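Local structure of LPXTG-motif cell wall anchor domain protein (Mobiluncus mulieris, 5U5O) at residues 3-7 against 149-153; 29-33 against 121-125; 46-50 against 97-103. The protein probably mediates bacterial attachment as part of a giant, cell-wall-anchored surface adhesin whose Ig-like domains carry covalent intramolecular cross-links. All blocks are in the same frame, centred on the assembly; numbering follows the deposited sequence.

Contact 1. Residues 3-7 against 149-153; sequences PGVGT and VAKHN
T7 OG1 sits over one face of the H152 ring, 4.1 Å from H152 ND1, and is also joined covalently to Q160 CD. This is the threonine-glutamine ester of the domain. A near-trans first torsion (chi1 -167°) helps swing the H152 imidazole towards strand 4-10. The V5 carbonyl meets the edge of the same ring near its plane, with V5 O 3.6 Å from H152 CD2. The ring is therefore bordered by the link on a face and by backbone at an edge.

The two strands run almost parallel, 20° apart, yet no direct hydrogen bond joins them. Two waters do so. One donates to P3 O and V149 O, at 2.8 Å from each. The other donates to V5 O and K151 O, at 2.9 Å from each. Apolar groups fill in between. V5 CG1 rests 3.8 Å from K151 C and also touches the A150 methyl. That methyl packs on P3 O and G4 CA. P3 CG meets V149 CG2 at 3.8 Å, the two side chains lying crosswise.

V149 and A150 form a classic beta bulge opposite L126. Strand 4-10 pairs with strand 26-36 through G4 and G6. Strand 150-178 pairs with strand 118-127 through A150 and H152. The contact thus brings together strands from two different sheets.

Contact 2. Residues 29-33 against 121-125; sequences IKDTV and VVYEQ
D31 and E124 form the polar part of this buried contact. Their carboxylates approach from facing strands, and D31 OD2 lies 2.7 Å from E124 OE1. The two planes are turned 70° apart. The E124 chain leaves its backbone extended (chi1 -163°) and then bends at the second torsion, which turns its carboxylate to D31.

Methyls pack against both carboxylates. V122 CG1 lies on the D31 group, 3.7 Å from D31 OD2. V33 CG2 is 3.5 Å from E124 OE2, the oxygen of E124 that is farther from D31.

One apolar pair completes the contact. V122 CG2 touches I29 CG2 at 4.0 Å, and the side chains lie alongside, pointing opposite ways. No backbone atoms take part, because the strand axes are 9.3 Å apart and cross at -38°.

Both acids also touch T7, and V122 touches Q160, the two residues of the ester cross-link. The strands face each other across the core of a beta sandwich, as in Ig-like domains. A close acidic pair beside the threonine-glutamine link is consistent with the cross-link site of the T-Q ester-bond family.

Contact 3. Residues 46-50 against 97-103; sequences IAGQL and TEMDLTV
M99 is brought onto I46 and G48 by two torsions. Its chi1 of 32° is turned away from a staggered position. Its chain is then bent at the last torsion (chi3 54°), which folds the methyl back towards I46. M99 CE ends 3.7 Å from I46 O and also touches I46 CG1. The thioether arm runs alongside I46, antiparallel to it. I46 itself is extended at its second torsion (chi2 170°), which sends its far methyl out towards T97. There I46 CD1 and T97 CG2 meet tip to tip at 3.8 Å.

The M99 sulfur lies on the backbone of G48. M99 SD is 3.6 Å from G48 N and 3.9 Å from G48 CA. G48 has no side chain, so the thioether can come down directly on the main chain.

L101 covers the next part of strand 43-52 with both of its methyls. L101 CD2 is 3.6 Å from G48 O. L101 CD1 is 4.0 Å from Q49 C and also faces the start of L50. At the far end L50 crosses V103 at about a right angle, with L50 CD2 3.9 Å from V103 CG1.

The strands run in the same general direction, with axes 7.7 Å apart. They belong to facing sheets. Strand 43-52 pairs with strands 64-71 and 118-127, and strand 94-104 with strand 26-36. M99 also packs on D31, V33 and E124, and so reaches the acid pair of the core.

No hydrogen bond or salt bridge joins the two segments. Methyls and a thioether meet side chains and backbone, so these segments probably hold together mainly by dispersion and by the burial of side chains, part of them against main-chain atoms.

From the N terminus, strand 4-10 opens contact 1, strand 26-36 opens contact 2 and strand 43-52 opens contact 3. They close in reverse order. Strand 94-104 closes contact 3, strand 118-127 closes contact 2, and residues 149-153 close contact 1. The three loops are therefore nested, with contact 3 innermost, and none cross. Each contact joins one sheet of the T-Q ester-bond domain, the first domain of this fragment, to the other. Contacts 2 and 3 lie about 5 Å apart between centres. Backbone pairing within the sheets connects neighbouring contacts: I29 and V33 pair with L101 and T97, and H152 pairs with E124. Strand 150-178 then leads on to the second domain.

Contact 1. Residues 3-7 against 149-153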
ATOM      1  N   PRO A   3     -12.690 -19.857  28.487  1.00 13.01           N
ATOM      2  CA  PRO A   3     -12.574 -18.519  27.905  1.00 12.19           C
ATOM      3  C   PRO A   3     -11.984 -18.568  26.513  1.00 14.55           C
ATOM      4  O   PRO A   3     -11.135 -19.385  26.191  1.00 16.77           O
ATOM      5  CB  PRO A   3     -11.692 -17.805  28.909  1.00 14.90           C
ATOM      6  CG  PRO A   3     -10.904 -18.843  29.590  1.00 17.29           C
ATOM      7  CD  PRO A   3     -11.801 -20.036  29.650  1.00 14.79           C
ATOM      8  N   GLY A   4     -12.396 -17.572  25.710  1.00 13.55           N
ATOM      9  CA  GLY A   4     -11.877 -17.381  24.349  1.00 11.91           C
ATOM     10  C   GLY A   4     -11.616 -15.893  24.091  1.00 11.02           C
ATOM     11  O   GLY A   4     -12.018 -15.052  24.886  1.00 14.03           O
ATOM     12  N   VAL A   5     -10.933 -15.601  22.987  1.00 11.33           N
ATOM     13  CA  VAL A   5     -10.660 -14.212  22.613  1.00 11.57           C
ATOM     14  C   VAL A   5     -10.793 -14.091  21.109  1.00 12.56           C
ATOM     15  O   VAL A   5     -10.394 -14.942  20.334  1.00 14.31           O
ATOM     16  CB  VAL A   5      -9.295 -13.727  23.185  1.00 12.13           C
ATOM     17  CG1 VAL A   5      -8.112 -14.472  22.603  1.00 10.67           C
ATOM     18  CG2 VAL A   5      -9.121 -12.219  22.976  1.00 11.93           C
ATOM     19  N   GLY A   6     -11.331 -12.944  20.699  1.00 12.35           N
ATOM     20  CA  GLY A   6     -11.414 -12.557  19.291  1.00 10.89           C
ATOM     21  C   GLY A   6     -11.155 -11.056  19.167  1.00 11.12           C
ATOM     22  O   GLY A   6     -11.085 -10.341  20.174  1.00 13.47           O
ATOM     23  N   THR A   7     -10.995 -10.580  17.933  1.00 10.95           N
ATOM     24  CA  THR A   7     -10.686  -9.180  17.705  1.00 11.17           C
ATOM     25  C   THR A   7     -11.332  -8.724  16.417  1.00 12.63           C
ATOM     26  O   THR A   7     -11.550  -9.496  15.485  1.00 14.75           O
ATOM     27  CB  THR A   7      -9.172  -8.964  17.620  1.00 12.02           C
ATOM     28  OG1 THR A   7      -8.642  -9.792  16.579  1.00 12.80           O
ATOM     29  CG2 THR A   7      -8.445  -9.194  18.912  1.00 11.16           C
ATOM     30  N   VAL A 149      -4.433 -18.430  28.277  1.00 15.58           N
ATOM     31  CA  VAL A 149      -5.541 -19.400  28.223  1.00 16.07           C
ATOM     32  C   VAL A 149      -6.268 -19.394  26.892  1.00 15.06           C
ATOM     33  O   VAL A 149      -6.968 -20.370  26.580  1.00 18.89           O
ATOM     34  CB  VAL A 149      -6.560 -19.234  29.380  1.00 14.32           C
ATOM     35  CG1 VAL A 149      -5.885 -19.539  30.706  1.00 15.59           C
ATOM     36  CG2 VAL A 149      -7.211 -17.856  29.401  1.00 13.34           C
ATOM     37  N   ALA A 150      -6.109 -18.337  26.095  1.00 14.39           N
ATOM     38  CA  ALA A 150      -6.681 -18.312  24.758  1.00 15.59           C
ATOM     39  C   ALA A 150      -5.865 -17.386  23.894  1.00 15.35           C
ATOM     40  O   ALA A 150      -5.293 -16.406  24.392  1.00 16.59           O
ATOM     41  CB  ALA A 150      -8.118 -17.845  24.796  1.00 14.28           C
ATOM     42  N   LYS A 151      -5.829 -17.687  22.606  1.00 16.41           N
ATOM     43  CA  LYS A 151      -5.145 -16.863  21.613  1.00 18.10           C
ATOM     44  C   LYS A 151      -6.012 -16.732  20.391  1.00 17.01           C
ATOM     45  O   LYS A 151      -6.835 -17.602  20.088  1.00 19.50           O
ATOM     46  CB  LYS A 151      -3.840 -17.519  21.173  1.00 21.93           C
ATOM     47  CG  LYS A 151      -2.858 -17.860  22.280  1.00 25.54           C
ATOM     48  CD  LYS A 151      -1.596 -18.525  21.740  1.00 33.58           C
ATOM     49  CE  LYS A 151      -1.882 -19.866  21.069  1.00 37.93           C
ATOM     50  NZ  LYS A 151      -0.639 -20.644  20.803  1.00 45.97           N
ATOM     51  N   HIS A 152      -5.772 -15.640  19.665  1.00 16.81           N
ATOM     52  CA  HIS A 152      -6.309 -15.417  18.339  1.00 16.34           C
ATOM     53  C   HIS A 152      -5.138 -14.981  17.463  1.00 14.42           C
ATOM     54  O   HIS A 152      -4.936 -13.785  17.182  1.00 15.81           O
ATOM     55  CB  HIS A 152      -7.438 -14.391  18.378  1.00 16.18           C
ATOM     56  CG  HIS A 152      -8.252 -14.324  17.131  1.00 16.33           C
ATOM     57  ND1 HIS A 152      -7.769 -13.763  15.968  1.00 17.44           N
ATOM     58  CD2 HIS A 152      -9.527 -14.693  16.868  1.00 18.09           C
ATOM     59  CE1 HIS A 152      -8.705 -13.805  15.039  1.00 18.66           C
ATOM     60  NE2 HIS A 152      -9.784 -14.366  15.557  1.00 18.46           N
ATOM     61  N   ASN A 153      -4.319 -15.967  17.123  1.00 15.71           N
ATOM     62  CA  ASN A 153      -3.116 -15.784  16.320  1.00 16.46           C
ATOM     63  C   ASN A 153      -3.388 -16.361  14.928  1.00 18.28           C
ATOM     64  O   ASN A 153      -2.848 -17.413  14.539  1.00 22.52           O
ATOM     65  CB  ASN A 153      -1.905 -16.426  17.000  1.00 16.11           C
ATOM     66  CG  ASN A 153      -1.506 -15.752  18.315  1.00 16.74           C
ATOM     67  OD1 ASN A 153      -2.123 -14.784  18.787  1.00 19.54           O
ATOM     68  ND2 ASN A 153      -0.440 -16.267  18.912  1.00 20.76           N
TER
HETATM   69  O   HOH W   1      -9.476 -21.197  27.579  1.00 24.25           O
HETATM   70  O   HOH W   2      -9.497 -17.398  19.050  1.00 32.42           O

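Contact 2. Residues 29-33 against 121-125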
ATOM      1  N   ILE A  29      -4.225   1.535  14.648  1.00 14.84           N
ATOM      2  CA  ILE A  29      -5.154   0.421  14.484  1.00 14.68           C
ATOM      3  C   ILE A  29      -5.944   0.297  15.799  1.00 14.76           C
ATOM      4  O   ILE A  29      -5.351   0.093  16.871  1.00 16.41           O
ATOM      5  CB  ILE A  29      -4.411  -0.870  14.102  1.00 15.14           C
ATOM      6  CG1 ILE A  29      -3.900  -0.837  12.654  1.00 15.47           C
ATOM      7  CG2 ILE A  29      -5.343  -2.074  14.223  1.00 15.32           C
ATOM      8  CD1 ILE A  29      -2.862   0.219  12.324  1.00 16.69           C
ATOM      9  N   LYS A  30      -7.255   0.510  15.721  1.00 14.56           N
ATOM     10  CA  LYS A  30      -8.161   0.177  16.818  1.00 12.64           C
ATOM     11  C   LYS A  30      -8.371  -1.344  16.832  1.00 12.67           C
ATOM     12  O   LYS A  30      -8.901  -1.930  15.885  1.00 14.85           O
ATOM     13  CB  LYS A  30      -9.496   0.870  16.645  1.00 13.73           C
ATOM     14  CG  LYS A  30     -10.412   0.725  17.852  1.00 14.66           C
ATOM     15  CD  LYS A  30     -11.787   1.218  17.484  1.00 16.67           C
ATOM     16  CE  LYS A  30     -12.710   1.263  18.676  1.00 24.79           C
ATOM     17  NZ  LYS A  30     -13.979   1.956  18.326  1.00 31.79           N
ATOM     18  N   ASP A  31      -7.956  -1.948  17.939  1.00 12.66           N
ATOM     19  CA  ASP A  31      -8.064  -3.398  18.151  1.00 12.07           C
ATOM     20  C   ASP A  31      -9.199  -3.616  19.156  1.00 12.86           C
ATOM     21  O   ASP A  31      -9.014  -3.437  20.344  1.00 15.60           O
ATOM     22  CB  ASP A  31      -6.720  -3.855  18.656  1.00 12.40           C
ATOM     23  CG  ASP A  31      -6.698  -5.305  19.114  1.00 13.23           C
ATOM     24  OD1 ASP A  31      -7.649  -6.116  18.837  1.00 15.17           O
ATOM     25  OD2 ASP A  31      -5.640  -5.591  19.712  1.00 14.87           O
ATOM     26  N   THR A  32     -10.389  -3.851  18.617  1.00 12.65           N
ATOM     27  CA  THR A  32     -11.560  -4.112  19.454  1.00 11.74           C
ATOM     28  C   THR A  32     -11.513  -5.581  19.871  1.00 11.78           C
ATOM     29  O   THR A  32     -11.571  -6.466  19.030  1.00 14.69           O
ATOM     30  CB  THR A  32     -12.867  -3.771  18.738  1.00 12.33           C
ATOM     31  OG1 THR A  32     -12.858  -2.381  18.413  1.00 14.14           O
ATOM     32  CG2 THR A  32     -14.070  -4.012  19.600  1.00 12.96           C
ATOM     33  N   VAL A  33     -11.359  -5.786  21.169  1.00 11.98           N
ATOM     34  CA  VAL A  33     -11.157  -7.127  21.748  1.00 11.75           C
ATOM     35  C   VAL A  33     -12.462  -7.688  22.300  1.00 12.43           C
ATOM     36  O   VAL A  33     -13.182  -7.034  23.023  1.00 14.79           O
ATOM     37  CB  VAL A  33     -10.088  -7.047  22.840  1.00 11.98           C
ATOM     38  CG1 VAL A  33      -9.826  -8.447  23.398  1.00 13.01           C
ATOM     39  CG2 VAL A  33      -8.796  -6.402  22.298  1.00 12.46           C
ATOM     40  N   VAL A 121      -2.180  -7.732  10.000  1.00 15.99           N
ATOM     41  CA  VAL A 121      -3.077  -8.533  10.828  1.00 16.28           C
ATOM     42  C   VAL A 121      -2.723  -8.351  12.300  1.00 15.66           C
ATOM     43  O   VAL A 121      -1.553  -8.257  12.656  1.00 17.06           O
ATOM     44  CB  VAL A 121      -3.074 -10.023  10.376  1.00 16.86           C
ATOM     45  CG1 VAL A 121      -1.695 -10.641  10.587  1.00 17.09           C
ATOM     46  CG2 VAL A 121      -4.181 -10.823  11.062  1.00 17.47           C
ATOM     47  N   VAL A 122      -3.765  -8.337  13.131  1.00 14.56           N
ATOM     48  CA  VAL A 122      -3.665  -8.238  14.587  1.00 13.81           C
ATOM     49  C   VAL A 122      -3.771  -9.651  15.193  1.00 14.23           C
ATOM     50  O   VAL A 122      -4.628 -10.457  14.780  1.00 16.35           O
ATOM     51  CB  VAL A 122      -4.814  -7.403  15.142  1.00 13.22           C
ATOM     52  CG1 VAL A 122      -4.880  -7.458  16.663  1.00 12.14           C
ATOM     53  CG2 VAL A 122      -4.640  -5.970  14.670  1.00 12.81           C
ATOM     54  N   TYR A 123      -2.852  -9.960  16.101  1.00 14.34           N
ATOM     55  CA  TYR A 123      -2.867 -11.172  16.941  1.00 16.08           C
ATOM     56  C   TYR A 123      -3.211 -10.715  18.349  1.00 14.97           C
ATOM     57  O   TYR A 123      -2.882  -9.589  18.746  1.00 16.04           O
ATOM     58  CB  TYR A 123      -1.475 -11.785  16.916  1.00 16.49           C
ATOM     59  CG  TYR A 123      -1.179 -12.702  15.728  1.00 17.21           C
ATOM     60  CD1 TYR A 123      -1.863 -12.601  14.509  1.00 19.11           C
ATOM     61  CD2 TYR A 123      -0.214 -13.707  15.853  1.00 19.15           C
ATOM     62  CE1 TYR A 123      -1.586 -13.465  13.452  1.00 19.07           C
ATOM     63  CE2 TYR A 123       0.069 -14.565  14.800  1.00 20.72           C
ATOM     64  CZ  TYR A 123      -0.618 -14.441  13.608  1.00 21.70           C
ATOM     65  OH  TYR A 123      -0.322 -15.304  12.579  1.00 25.62           O
ATOM     66  N   GLU A 124      -3.871 -11.594  19.122  1.00 15.02           N
ATOM     67  CA  GLU A 124      -4.293 -11.258  20.492  1.00 14.63           C
ATOM     68  C   GLU A 124      -4.147 -12.478  21.391  1.00 14.43           C
ATOM     69  O   GLU A 124      -4.359 -13.632  20.947  1.00 15.90           O
ATOM     70  CB  GLU A 124      -5.755 -10.804  20.535  1.00 13.34           C
ATOM     71  CG  GLU A 124      -6.157 -10.066  21.808  1.00 11.39           C
ATOM     72  CD  GLU A 124      -5.723  -8.601  21.804  1.00 13.53           C
ATOM     73  OE1 GLU A 124      -5.353  -8.066  20.732  1.00 15.28           O
ATOM     74  OE2 GLU A 124      -5.715  -8.004  22.894  1.00 14.64           O
ATOM     75  N   GLN A 125      -3.759 -12.244  22.634  1.00 14.48           N
ATOM     76  CA  GLN A 125      -3.748 -13.313  23.642  1.00 14.37           C
ATOM     77  C   GLN A 125      -4.452 -12.847  24.897  1.00 12.60           C
ATOM     78  O   GLN A 125      -4.417 -11.643  25.270  1.00 14.53           O
ATOM     79  CB  GLN A 125      -2.327 -13.772  23.963  1.00 14.53           C
ATOM     80  CG  GLN A 125      -1.488 -14.137  22.740  1.00 14.39           C
ATOM     81  CD  GLN A 125      -0.889 -12.897  22.056  1.00 14.54           C
ATOM     82  OE1 GLN A 125      -0.382 -12.008  22.728  1.00 16.01           O
ATOM     83  NE2 GLN A 125      -0.978 -12.831  20.728  1.00 15.93           N
TER

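Contact 3. Residues 46-50 against 97-103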
ATOM      1  N   ILE A  46      -4.617  -8.849  28.661  1.00 13.63           N
ATOM      2  CA  ILE A  46      -4.712  -8.986  27.218  1.00 13.88           C
ATOM      3  C   ILE A  46      -3.507  -8.370  26.534  1.00 15.02           C
ATOM      4  O   ILE A  46      -2.984  -7.330  27.001  1.00 16.47           O
ATOM      5  CB  ILE A  46      -6.045  -8.437  26.647  1.00 13.23           C
ATOM      6  CG1 ILE A  46      -6.319  -6.998  27.098  1.00 13.61           C
ATOM      7  CG2 ILE A  46      -7.176  -9.403  27.027  1.00 12.46           C
ATOM      8  CD1 ILE A  46      -7.488  -6.382  26.364  1.00 13.98           C
ATOM      9  N   ALA A  47      -3.079  -8.958  25.431  1.00 16.07           N
ATOM     10  CA  ALA A  47      -1.985  -8.382  24.618  1.00 14.98           C
ATOM     11  C   ALA A  47      -2.351  -8.491  23.182  1.00 14.02           C
ATOM     12  O   ALA A  47      -2.928  -9.507  22.734  1.00 17.27           O
ATOM     13  CB  ALA A  47      -0.693  -9.132  24.870  1.00 15.04           C
ATOM     14  N   GLY A  48      -1.993  -7.458  22.435  1.00 13.57           N
ATOM     15  CA  GLY A  48      -2.158  -7.427  20.999  1.00 14.07           C
ATOM     16  C   GLY A  48      -0.846  -7.081  20.308  1.00 14.56           C
ATOM     17  O   GLY A  48      -0.012  -6.338  20.861  1.00 16.95           O
ATOM     18  N   GLN A  49      -0.681  -7.597  19.094  1.00 15.89           N
ATOM     19  CA  GLN A  49       0.449  -7.266  18.226  1.00 15.92           C
ATOM     20  C   GLN A  49      -0.039  -7.095  16.812  1.00 16.49           C
ATOM     21  O   GLN A  49      -0.936  -7.797  16.365  1.00 17.91           O
ATOM     22  CB  GLN A  49       1.549  -8.331  18.244  1.00 16.77           C
ATOM     23  CG  GLN A  49       2.001  -8.764  19.620  1.00 15.86           C
ATOM     24  CD  GLN A  49       1.081  -9.805  20.250  1.00 15.98           C
ATOM     25  OE1 GLN A  49       0.582 -10.721  19.575  1.00 17.71           O
ATOM     26  NE2 GLN A  49       0.850  -9.670  21.551  1.00 16.96           N
ATOM     27  N   LEU A  50       0.604  -6.164  16.108  1.00 16.61           N
ATOM     28  CA  LEU A  50       0.349  -5.906  14.702  1.00 15.71           C
ATOM     29  C   LEU A  50       1.517  -6.413  13.870  1.00 17.35           C
ATOM     30  O   LEU A  50       2.676  -6.088  14.162  1.00 20.10           O
ATOM     31  CB  LEU A  50       0.204  -4.389  14.480  1.00 15.71           C
ATOM     32  CG  LEU A  50      -0.216  -3.976  13.078  1.00 16.90           C
ATOM     33  CD1 LEU A  50      -1.632  -4.398  12.754  1.00 15.22           C
ATOM     34  CD2 LEU A  50      -0.066  -2.462  12.950  1.00 18.13           C
ATOM     35  N   THR A  97     -13.751  -4.879  24.960  1.00 12.87           N
ATOM     36  CA  THR A  97     -12.889  -3.753  25.339  1.00 12.99           C
ATOM     37  C   THR A  97     -12.049  -3.418  24.118  1.00 13.51           C
ATOM     38  O   THR A  97     -12.313  -3.918  23.028  1.00 15.05           O
ATOM     39  CB  THR A  97     -12.049  -4.111  26.576  1.00 13.43           C
ATOM     40  OG1 THR A  97     -11.346  -2.942  27.013  1.00 16.37           O
ATOM     41  CG2 THR A  97     -11.074  -5.238  26.319  1.00 13.37           C
ATOM     42  N   GLU A  98     -11.099  -2.492  24.259  1.00 14.95           N
ATOM     43  CA  GLU A  98     -10.271  -2.130  23.102  1.00 14.87           C
ATOM     44  C   GLU A  98      -8.871  -1.727  23.495  1.00 14.14           C
ATOM     45  O   GLU A  98      -8.625  -1.339  24.638  1.00 15.66           O
ATOM     46  CB  GLU A  98     -10.914  -1.007  22.295  1.00 18.50           C
ATOM     47  CG  GLU A  98     -11.076   0.291  23.051  1.00 21.80           C
ATOM     48  CD  GLU A  98     -11.792   1.339  22.232  1.00 28.18           C
ATOM     49  OE1 GLU A  98     -13.033   1.267  22.128  1.00 34.47           O
ATOM     50  OE2 GLU A  98     -11.115   2.238  21.693  1.00 31.62           O
ATOM     51  N   MET A  99      -7.958  -1.825  22.530  1.00 14.09           N
ATOM     52  CA  MET A  99      -6.595  -1.323  22.685  1.00 14.26           C
ATOM     53  C   MET A  99      -6.157  -0.715  21.358  1.00 14.36           C
ATOM     54  O   MET A  99      -6.698  -1.050  20.308  1.00 17.00           O
ATOM     55  CB  MET A  99      -5.601  -2.392  23.146  1.00 14.96           C
ATOM     56  CG  MET A  99      -5.894  -3.823  22.666  1.00 15.63           C
ATOM     57  SD  MET A  99      -4.505  -4.966  22.889  1.00 17.89           S
ATOM     58  CE  MET A  99      -4.175  -4.753  24.644  1.00 16.83           C
ATOM     59  N   ASP A 100      -5.208   0.218  21.423  1.00 14.60           N
ATOM     60  CA  ASP A 100      -4.647   0.841  20.231  1.00 14.79           C
ATOM     61  C   ASP A 100      -3.301   0.243  19.873  1.00 15.03           C
ATOM     62  O   ASP A 100      -2.475  -0.014  20.748  1.00 17.57           O
ATOM     63  CB  ASP A 100      -4.448   2.335  20.468  1.00 16.45           C
ATOM     64  CG  ASP A 100      -5.747   3.122  20.470  1.00 18.57           C
ATOM     65  OD1 ASP A 100      -6.798   2.649  19.995  1.00 23.61           O
ATOM     66  OD2 ASP A 100      -5.665   4.320  20.853  1.00 28.71           O
ATOM     67  N   LEU A 101      -3.082   0.036  18.575  1.00 14.71           N
ATOM     68  CA  LEU A 101      -1.799  -0.418  18.039  1.00 14.22           C
ATOM     69  C   LEU A 101      -1.332   0.619  17.010  1.00 14.12           C
ATOM     70  O   LEU A 101      -1.931   0.750  15.937  1.00 17.39           O
ATOM     71  CB  LEU A 101      -1.952  -1.801  17.391  1.00 13.76           C
ATOM     72  CG  LEU A 101      -2.258  -2.950  18.362  1.00 14.53           C
ATOM     73  CD1 LEU A 101      -2.727  -4.178  17.599  1.00 14.00           C
ATOM     74  CD2 LEU A 101      -1.030  -3.276  19.197  1.00 15.85           C
ATOM     75  N   THR A 102      -0.284   1.360  17.355  1.00 15.00           N
ATOM     76  CA  THR A 102       0.161   2.481  16.545  1.00 15.16           C
ATOM     77  C   THR A 102       1.433   2.114  15.811  1.00 15.55           C
ATOM     78  O   THR A 102       2.419   1.693  16.408  1.00 17.04           O
ATOM     79  CB  THR A 102       0.308   3.728  17.424  1.00 17.69           C
ATOM     80  OG1 THR A 102      -0.986   4.061  17.943  1.00 21.85           O
ATOM     81  CG2 THR A 102       0.831   4.905  16.636  1.00 19.18           C
ATOM     82  N   VAL A 103       1.395   2.285  14.492  1.00 18.17           N
ATOM     83  CA  VAL A 103       2.516   1.961  13.621  1.00 20.17           C
ATOM     84  C   VAL A 103       3.006   3.220  12.908  1.00 19.36           C
ATOM     85  O   VAL A 103       2.213   4.010  12.380  1.00 19.08           O
ATOM     86  CB  VAL A 103       2.152   0.819  12.627  1.00 19.36           C
ATOM     87  CG1 VAL A 103       0.910   1.133  11.807  1.00 19.01           C
ATOM     88  CG2 VAL A 103       3.330   0.456  11.742  1.00 21.68           C
TER